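Local atomic coordinates of extracellular solute-binding protein (Bordetella parapertussis, PDB entry 3PU5), a protein that probably captures a small solute, possibly a polyamine, outside the cytoplasm and delivers it to a membrane transporter. Residues 126-129 with 130-133; 153-156 with 157-160; 171-174 with 175-178. One frame throughout, in Å; residues are numbered along the deposited sequence.

Overall arrangement
Three helix beginnings follow one another along the chain, all in the same lobe of what is, by family, a two-lobed solute-binding fold. Contact 1 starts helix 129-138, contact 2 starts helix 156-167 and contact 3 starts helix 174-184. The last two helices form the crossover that carries the chain from strand 145-148 to its parallel neighbour 188-192. Centres of contacts 2 and 3 lie about 12 Å apart, joined by a probable hydrogen bond between Leu160 O and Ser177 OG at 2.6 Å. Contact 1 packs against contact 2, Trp129 CZ3 meeting Val159 CG1 at 3.9 Å, whereas contacts 1 and 3 stay about 8 Å apart at their nearest atoms.

Contact 1 of 3, residues 126-129 with 130-133; sequences VKSW and KEFV
Ser128 caps the start of helix 129-138, and Glu131, three residues on, answers by reaching back over the turn before it. The arrangement resembles a capping box, but the return bond goes to the residue preceding the N-cap. With Ser128 OG set between its own backbone N and carbonyl carbon (chi1 68°), the hydroxyl oxygen faces the opening turn and accepts from Glu131 N at 2.8 Å. The Glu131 side chain is stretched out, CG anti to the backbone N and chi2 179°. That reach brings OE1 to Lys127 N, 2.8 Å away, with the amide approaching from well above the carboxylate plane rather than within it. On its way the side chain crosses Val126 obliquely: Glu131 CD lies 3.6 Å from Val126 CB. The other oxygen, OE2, forms a salt bridge with Arg135 one turn further along, so the two carboxylate oxygens have separate partners, which restricts rotation of the group.

The cap has help from a distant loop. Glu235 takes the amides of Trp129 and Lys130, so that the first three N-H groups of the helix all have side-chain acceptors. Regular helical bonding then takes over, Phe132 N to Ser128 O at 3.0 Å and Val133 N to Trp129 O at 2.9 Å. The aromatic residues turn inward against strand 111-117, where both touch Ile115, and the Trp129 NE1 group donates to Gly236 O. Between the two rings, Phe132 CD2 sits at the indole edge, near its plane, 4.2 Å from Trp129 CE3.

Contact 2 of 3, residues 153-156 with 157-160; sequences NVRG and AEVL
Arg155 and Glu158 are joined by a salt bridge over the first turn of helix 156-167, with Arg155 NH1 donating to Glu158 OE2 at 3.0 Å. The bond is bent, 146° at the hydrogen, and the guanidinium and carboxylate planes stand almost perpendicular, 89° apart. NH1 meets OE2 from above the carboxylate plane, and OE2 itself lies at the guanidinium edge, close to its plane. Both chains fold to meet: Arg155 bends at chi2, as does Glu158 (chi2 78°), bringing Arg155 CD within 3.6 Å of Glu158 CD. The other oxygen, Glu158 OE1, turns back over the backbone, 3.2 Å from Arg155 CA.

Arg155 occupies the N-cap, and its carbonyl O accepts from Val159 N at 3.2 Å. Gly156 O takes Leu160 N at 3.1 Å in a nearly straight bond. The helix opens the crossover that follows strand 145-148, and a carboxylate so near its amino end would probably be favoured in its charged form. Outward from the turn, Glu158 touches Val238 and Ser240 of strand 238-246, while Val159 packs on Phe147 and Asn148. Ala157 and Leu160 meet helix 305-322, the latter through Trp319.

Contact 3 of 3, residues 171-174 with 175-178; sequences YGDI and EASI
An aspartate N-cap begins helix 174-184, with the Asp173 carboxylate laid beside Ala176. Asp173 OD1 accepts from Ala176 N at 3.2 Å in a fairly straight bond, 167° at the hydrogen, although the amide sits well above the carboxylate plane, 64° out of it. A chi1 of -166°, with CG pointing opposite the main-chain N, swings the acid forward over the first turn and brings Asp173 OD2 to 3.4 Å from Ala176 CB. OD2 is itself held by Ser169 N, from the preceding loop, so cap and loop constrain the same group. A water continues the capping: it donates to Asp173 OD1 at 3.0 Å and accepts from Glu175 N, serving an amide of the first turn that the carboxylate does not take directly.

Asp173 is also the centre of an inverse gamma turn, closed by a weak bond from Ile174 N to Gly172 O; this tight bend leads the chain out of the loop after helix 156-167 and into the next helix of the crossover. From there the backbone settles into helical bonding, Ser177 N to Asp173 O at 3.0 Å and Ile178 N to Ile174 O at 2.8 Å.

The Ser177 side chain points back toward the loop residues. Its hydroxyl is bonded mainly to Leu160 O in the neighbouring helix, and Asp173 O lies 3.0 Å from Ser177 OG as a second possible acceptor. A second water donates to Ser177 OG at 2.8 Å and to Tyr171 O, spanning from the helix back to the loop. Ile174, beyond the cap, packs on Ala314 and Leu318 of helix 305-322, to which Glu175 adds a salt bridge with Arg322.

Contact 1 of 3, residues 126-129 with 130-133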
ATOM      1  N   VAL A 126      -2.698   3.661  22.070  1.00 14.76           N
ATOM      2  CA  VAL A 126      -1.386   3.062  22.282  1.00 13.55           C
ATOM      3  C   VAL A 126      -0.418   3.825  21.386  1.00 14.21           C
ATOM      4  O   VAL A 126      -0.859   4.570  20.523  1.00 14.65           O
ATOM      5  CB  VAL A 126      -1.375   1.566  21.895  1.00 14.55           C
ATOM      6  CG1 VAL A 126      -2.413   0.813  22.682  1.00 13.39           C
ATOM      7  CG2 VAL A 126      -1.611   1.397  20.396  1.00 11.65           C
ATOM      8  N   LYS A 127       0.887   3.654  21.583  1.00 15.10           N
ATOM      9  CA  LYS A 127       1.861   4.408  20.796  1.00 13.37           C
ATOM     10  C   LYS A 127       2.681   3.536  19.860  1.00 14.91           C
ATOM     11  O   LYS A 127       3.346   4.048  18.952  1.00 14.06           O
ATOM     12  CB  LYS A 127       2.809   5.183  21.710  1.00 17.03           C
ATOM     13  CG  LYS A 127       2.170   6.367  22.417  1.00 23.21           C
ATOM     14  CD  LYS A 127       3.136   6.956  23.439  1.00 30.15           C
ATOM     15  CE  LYS A 127       2.682   8.327  23.920  1.00 35.50           C
ATOM     16  NZ  LYS A 127       3.704   8.935  24.823  1.00 34.63           N
ATOM     17  N   SER A 128       2.644   2.227  20.086  1.00 11.42           N
ATOM     18  CA  SER A 128       3.496   1.309  19.343  1.00 10.51           C
ATOM     19  C   SER A 128       2.825  -0.038  19.101  1.00 11.31           C
ATOM     20  O   SER A 128       1.869  -0.400  19.791  1.00 10.00           O
ATOM     21  CB  SER A 128       4.806   1.085  20.093  1.00 11.05           C
ATOM     22  OG  SER A 128       4.566   0.364  21.289  1.00 11.83           O
ATOM     23  N   TRP A 129       3.340  -0.773  18.116  1.00 11.43           N
ATOM     24  CA  TRP A 129       2.927  -2.154  17.877  1.00 11.22           C
ATOM     25  C   TRP A 129       3.194  -3.000  19.116  1.00 11.24           C
ATOM     26  O   TRP A 129       2.421  -3.905  19.463  1.00 10.24           O
ATOM     27  CB  TRP A 129       3.728  -2.749  16.718  1.00 10.38           C
ATOM     28  CG  TRP A 129       3.391  -2.189  15.359  1.00 11.76           C
ATOM     29  CD1 TRP A 129       4.185  -1.396  14.562  1.00 11.42           C
ATOM     30  CD2 TRP A 129       2.176  -2.398  14.634  1.00  9.93           C
ATOM     31  NE1 TRP A 129       3.529  -1.105  13.384  1.00  7.92           N
ATOM     32  CE2 TRP A 129       2.291  -1.702  13.409  1.00 10.29           C
ATOM     33  CE3 TRP A 129       0.998  -3.108  14.902  1.00 10.44           C
ATOM     34  CZ2 TRP A 129       1.268  -1.694  12.456  1.00 12.40           C
ATOM     35  CZ3 TRP A 129      -0.016  -3.097  13.960  1.00  9.01           C
ATOM     36  CH2 TRP A 129       0.127  -2.395  12.748  1.00  9.52           C
ATOM     37  N   LYS A 130       4.327  -2.729  19.758  1.00 11.00           N
ATOM     38  CA  LYS A 130       4.726  -3.473  20.944  1.00 12.40           C
ATOM     39  C   LYS A 130       3.719  -3.248  22.075  1.00 11.38           C
ATOM     40  O   LYS A 130       3.309  -4.194  22.754  1.00 11.42           O
ATOM     41  CB  LYS A 130       6.145  -3.062  21.369  1.00 13.31           C
ATOM     42  CG  LYS A 130       6.678  -3.797  22.585  1.00 19.42           C
ATOM     43  CD  LYS A 130       8.144  -3.440  22.832  1.00 26.87           C
ATOM     44  CE  LYS A 130       9.036  -3.932  21.688  1.00 32.41           C
ATOM     45  NZ  LYS A 130      10.297  -3.128  21.531  1.00 40.31           N
ATOM     46  N   GLU A 131       3.318  -1.995  22.273  1.00  9.40           N
ATOM     47  CA  GLU A 131       2.326  -1.679  23.299  1.00 11.14           C
ATOM     48  C   GLU A 131       0.994  -2.361  22.963  1.00 10.64           C
ATOM     49  O   GLU A 131       0.365  -2.982  23.815  1.00 10.73           O
ATOM     50  CB  GLU A 131       2.132  -0.170  23.406  1.00 11.76           C
ATOM     51  CG  GLU A 131       1.168   0.228  24.494  1.00 14.96           C
ATOM     52  CD  GLU A 131       0.994   1.727  24.622  1.00 16.36           C
ATOM     53  OE1 GLU A 131       1.768   2.480  23.991  1.00 18.17           O
ATOM     54  OE2 GLU A 131       0.075   2.147  25.357  1.00 19.70           O
ATOM     55  N   PHE A 132       0.570  -2.237  21.710  1.00 10.14           N
ATOM     56  CA  PHE A 132      -0.625  -2.923  21.226  1.00  9.75           C
ATOM     57  C   PHE A 132      -0.598  -4.416  21.559  1.00  8.91           C
ATOM     58  O   PHE A 132      -1.562  -4.968  22.095  1.00  9.27           O
ATOM     59  CB  PHE A 132      -0.749  -2.721  19.710  1.00 10.15           C
ATOM     60  CG  PHE A 132      -1.830  -3.547  19.071  1.00  9.82           C
ATOM     61  CD1 PHE A 132      -3.122  -3.513  19.559  1.00  9.43           C
ATOM     62  CD2 PHE A 132      -1.551  -4.351  17.971  1.00 10.20           C
ATOM     63  CE1 PHE A 132      -4.126  -4.275  18.963  1.00  9.41           C
ATOM     64  CE2 PHE A 132      -2.549  -5.114  17.371  1.00  9.72           C
ATOM     65  CZ  PHE A 132      -3.839  -5.072  17.868  1.00  8.44           C
ATOM     66  N   VAL A 133       0.507  -5.074  21.229  1.00  9.41           N
ATOM     67  CA  VAL A 133       0.649  -6.502  21.506  1.00 11.83           C
ATOM     68  C   VAL A 133       0.615  -6.821  23.007  1.00 10.99           C
ATOM     69  O   VAL A 133      -0.172  -7.647  23.459  1.00 11.58           O
ATOM     70  CB  VAL A 133       1.951  -7.078  20.892  1.00 11.32           C
ATOM     71  CG1 VAL A 133       2.161  -8.528  21.340  1.00 12.64           C
ATOM     72  CG2 VAL A 133       1.917  -6.974  19.379  1.00 10.12           C
TER

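Contact 2 of 3, residues 153-156 with 157-160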
ATOM      1  N   ASN A 153      -5.842 -11.417   1.774  1.00 13.73           N
ATOM      2  CA  ASN A 153      -5.172 -10.359   1.026  1.00 17.37           C
ATOM      3  C   ASN A 153      -5.528  -8.963   1.552  1.00 16.64           C
ATOM      4  O   ASN A 153      -5.868  -8.052   0.778  1.00 15.66           O
ATOM      5  CB  ASN A 153      -5.471 -10.458  -0.483  1.00 20.59           C
ATOM      6  CG  ASN A 153      -4.642  -9.474  -1.305  1.00 28.08           C
ATOM      7  OD1 ASN A 153      -3.406  -9.528  -1.306  1.00 28.83           O
ATOM      8  ND2 ASN A 153      -5.323  -8.558  -1.998  1.00 32.16           N
ATOM      9  N   VAL A 154      -5.455  -8.808   2.873  1.00 12.53           N
ATOM     10  CA  VAL A 154      -5.679  -7.517   3.503  1.00 11.33           C
ATOM     11  C   VAL A 154      -4.446  -7.108   4.319  1.00 12.89           C
ATOM     12  O   VAL A 154      -4.562  -6.537   5.404  1.00 11.21           O
ATOM     13  CB  VAL A 154      -6.966  -7.500   4.352  1.00 10.47           C
ATOM     14  CG1 VAL A 154      -8.177  -7.424   3.447  1.00 12.80           C
ATOM     15  CG2 VAL A 154      -7.051  -8.729   5.248  1.00 10.59           C
ATOM     16  N   ARG A 155      -3.270  -7.419   3.770  1.00 10.91           N
ATOM     17  CA  ARG A 155      -1.970  -7.045   4.339  1.00 10.62           C
ATOM     18  C   ARG A 155      -1.629  -7.724   5.665  1.00 11.60           C
ATOM     19  O   ARG A 155      -0.835  -7.194   6.455  1.00  9.53           O
ATOM     20  CB  ARG A 155      -1.832  -5.523   4.474  1.00 10.85           C
ATOM     21  CG  ARG A 155      -2.021  -4.767   3.183  1.00 12.00           C
ATOM     22  CD  ARG A 155      -1.023  -5.205   2.140  1.00 14.36           C
ATOM     23  NE  ARG A 155      -1.210  -4.504   0.878  1.00 14.18           N
ATOM     24  CZ  ARG A 155      -0.490  -4.738  -0.220  1.00 20.29           C
ATOM     25  NH1 ARG A 155       0.467  -5.662  -0.215  1.00 18.36           N
ATOM     26  NH2 ARG A 155      -0.728  -4.049  -1.331  1.00 21.90           N
ATOM     27  N   GLY A 156      -2.214  -8.893   5.905  1.00 10.73           N
ATOM     28  CA  GLY A 156      -1.890  -9.666   7.089  1.00 10.75           C
ATOM     29  C   GLY A 156      -0.421 -10.055   7.144  1.00 11.59           C
ATOM     30  O   GLY A 156       0.231  -9.926   8.182  1.00 10.02           O
ATOM     31  N   ALA A 157       0.101 -10.551   6.028  1.00  9.54           N
ATOM     32  CA  ALA A 157       1.501 -10.951   5.978  1.00 11.82           C
ATOM     33  C   ALA A 157       2.401  -9.800   6.398  1.00 11.42           C
ATOM     34  O   ALA A 157       3.397 -10.007   7.091  1.00 11.44           O
ATOM     35  CB  ALA A 157       1.879 -11.442   4.583  1.00 14.19           C
ATOM     36  N   GLU A 158       2.044  -8.589   5.976  1.00  9.85           N
ATOM     37  CA  GLU A 158       2.840  -7.397   6.269  1.00 11.10           C
ATOM     38  C   GLU A 158       2.886  -7.071   7.765  1.00 12.01           C
ATOM     39  O   GLU A 158       3.955  -6.813   8.317  1.00  9.87           O
ATOM     40  CB  GLU A 158       2.311  -6.181   5.491  1.00 11.31           C
ATOM     41  CG  GLU A 158       2.713  -6.119   3.999  1.00 11.87           C
ATOM     42  CD  GLU A 158       1.906  -7.050   3.088  1.00 14.53           C
ATOM     43  OE1 GLU A 158       1.079  -7.843   3.596  1.00 12.53           O
ATOM     44  OE2 GLU A 158       2.110  -6.990   1.848  1.00 14.00           O
ATOM     45  N   VAL A 159       1.726  -7.058   8.413  1.00 10.16           N
ATOM     46  CA  VAL A 159       1.674  -6.788   9.848  1.00 11.50           C
ATOM     47  C   VAL A 159       2.482  -7.828  10.625  1.00 11.06           C
ATOM     48  O   VAL A 159       3.271  -7.479  11.498  1.00 12.20           O
ATOM     49  CB  VAL A 159       0.225  -6.734  10.370  1.00  9.40           C
ATOM     50  CG1 VAL A 159       0.206  -6.408  11.865  1.00  9.63           C
ATOM     51  CG2 VAL A 159      -0.550  -5.687   9.606  1.00 10.54           C
ATOM     52  N   LEU A 160       2.287  -9.104  10.300  1.00  9.93           N
ATOM     53  CA  LEU A 160       3.053 -10.179  10.942  1.00 10.15           C
ATOM     54  C   LEU A 160       4.562  -9.997  10.750  1.00 12.73           C
ATOM     55  O   LEU A 160       5.347 -10.252  11.667  1.00 13.51           O
ATOM     56  CB  LEU A 160       2.610 -11.547  10.420  1.00 11.31           C
ATOM     57  CG  LEU A 160       1.225 -12.035  10.873  1.00 12.61           C
ATOM     58  CD1 LEU A 160       0.737 -13.166   9.987  1.00  9.08           C
ATOM     59  CD2 LEU A 160       1.261 -12.462  12.345  1.00 12.60           C
TER

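Contact 3 of 3, residues 171-174 with 175-178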
ATOM      1  N   TYR A 171      11.956  -9.401   9.398  1.00 16.03           N
ATOM      2  CA  TYR A 171      10.726  -9.594   8.635  1.00 14.78           C
ATOM      3  C   TYR A 171      10.468 -11.047   8.243  1.00 16.56           C
ATOM      4  O   TYR A 171       9.323 -11.448   8.079  1.00 16.92           O
ATOM      5  CB  TYR A 171      10.727  -8.735   7.363  1.00 16.39           C
ATOM      6  CG  TYR A 171      10.612  -7.247   7.602  1.00 16.56           C
ATOM      7  CD1 TYR A 171       9.816  -6.747   8.624  1.00 15.01           C
ATOM      8  CD2 TYR A 171      11.271  -6.342   6.780  1.00 20.07           C
ATOM      9  CE1 TYR A 171       9.699  -5.392   8.845  1.00 17.11           C
ATOM     10  CE2 TYR A 171      11.163  -4.979   6.992  1.00 22.63           C
ATOM     11  CZ  TYR A 171      10.370  -4.513   8.029  1.00 19.85           C
ATOM     12  OH  TYR A 171      10.257  -3.166   8.242  1.00 24.72           O
ATOM     13  N   GLY A 172      11.528 -11.830   8.075  1.00 16.08           N
ATOM     14  CA  GLY A 172      11.369 -13.207   7.635  1.00 17.35           C
ATOM     15  C   GLY A 172      11.235 -14.240   8.741  1.00 18.25           C
ATOM     16  O   GLY A 172      11.193 -15.446   8.473  1.00 17.04           O
ATOM     17  N   ASP A 173      11.162 -13.778   9.988  1.00 15.67           N
ATOM     18  CA  ASP A 173      11.043 -14.689  11.127  1.00 15.51           C
ATOM     19  C   ASP A 173       9.580 -15.025  11.353  1.00 17.52           C
ATOM     20  O   ASP A 173       8.910 -14.408  12.183  1.00 16.12           O
ATOM     21  CB  ASP A 173      11.646 -14.053  12.382  1.00 14.24           C
ATOM     22  CG  ASP A 173      11.869 -15.057  13.511  1.00 17.32           C
ATOM     23  OD1 ASP A 173      11.308 -16.170  13.459  1.00 16.14           O
ATOM     24  OD2 ASP A 173      12.607 -14.717  14.462  1.00 15.02           O
ATOM     25  N   ILE A 174       9.084 -16.013  10.615  1.00 17.08           N
ATOM     26  CA  ILE A 174       7.667 -16.318  10.647  1.00 16.25           C
ATOM     27  C   ILE A 174       7.256 -17.019  11.943  1.00 16.96           C
ATOM     28  O   ILE A 174       6.117 -16.884  12.383  1.00 14.34           O
ATOM     29  CB  ILE A 174       7.229 -17.141   9.423  1.00 19.09           C
ATOM     30  CG1 ILE A 174       7.977 -18.468   9.359  1.00 18.76           C
ATOM     31  CG2 ILE A 174       7.447 -16.349   8.141  1.00 19.16           C
ATOM     32  CD1 ILE A 174       7.467 -19.388   8.260  1.00 24.73           C
ATOM     33  N   GLU A 175       8.178 -17.764  12.550  1.00 17.22           N
ATOM     34  CA  GLU A 175       7.904 -18.407  13.835  1.00 18.13           C
ATOM     35  C   GLU A 175       7.602 -17.357  14.890  1.00 17.02           C
ATOM     36  O   GLU A 175       6.594 -17.442  15.595  1.00 17.44           O
ATOM     37  CB  GLU A 175       9.094 -19.248  14.289  1.00 20.17           C
ATOM     38  CG  GLU A 175       9.276 -20.537  13.494  1.00 27.81           C
ATOM     39  CD  GLU A 175       8.391 -21.667  13.992  1.00 36.87           C
ATOM     40  OE1 GLU A 175       7.658 -21.460  14.990  1.00 37.31           O
ATOM     41  OE2 GLU A 175       8.434 -22.764  13.385  1.00 40.87           O
ATOM     42  N   ALA A 176       8.488 -16.370  14.989  1.00 14.77           N
ATOM     43  CA  ALA A 176       8.317 -15.272  15.938  1.00 16.31           C
ATOM     44  C   ALA A 176       7.032 -14.498  15.644  1.00 15.20           C
ATOM     45  O   ALA A 176       6.280 -14.153  16.563  1.00 13.72           O
ATOM     46  CB  ALA A 176       9.534 -14.340  15.907  1.00 14.55           C
ATOM     47  N   SER A 177       6.787 -14.234  14.362  1.00 13.25           N
ATOM     48  CA  SER A 177       5.559 -13.570  13.922  1.00 14.32           C
ATOM     49  C   SER A 177       4.307 -14.299  14.384  1.00 13.41           C
ATOM     50  O   SER A 177       3.422 -13.708  15.005  1.00 12.91           O
ATOM     51  CB  SER A 177       5.532 -13.455  12.396  1.00 12.68           C
ATOM     52  OG  SER A 177       6.553 -12.586  11.943  1.00 14.86           O
ATOM     53  N   ILE A 178       4.232 -15.586  14.062  1.00 12.27           N
ATOM     54  CA  ILE A 178       3.105 -16.413  14.471  1.00 12.90           C
ATOM     55  C   ILE A 178       3.021 -16.588  15.995  1.00 14.70           C
ATOM     56  O   ILE A 178       1.929 -16.573  16.574  1.00 14.29           O
ATOM     57  CB  ILE A 178       3.158 -17.786  13.769  1.00 17.03           C
ATOM     58  CG1 ILE A 178       2.879 -17.616  12.263  1.00 17.89           C
ATOM     59  CG2 ILE A 178       2.174 -18.755  14.403  1.00 17.85           C
ATOM     60  CD1 ILE A 178       1.437 -17.248  11.921  1.00 15.08           C
TER
HETATM   61  O   HOH W   1       7.021 -12.859   9.195  1.00 19.57           O
HETATM   62  O   HOH W   2      11.080 -18.450  11.495  1.00 19.79           O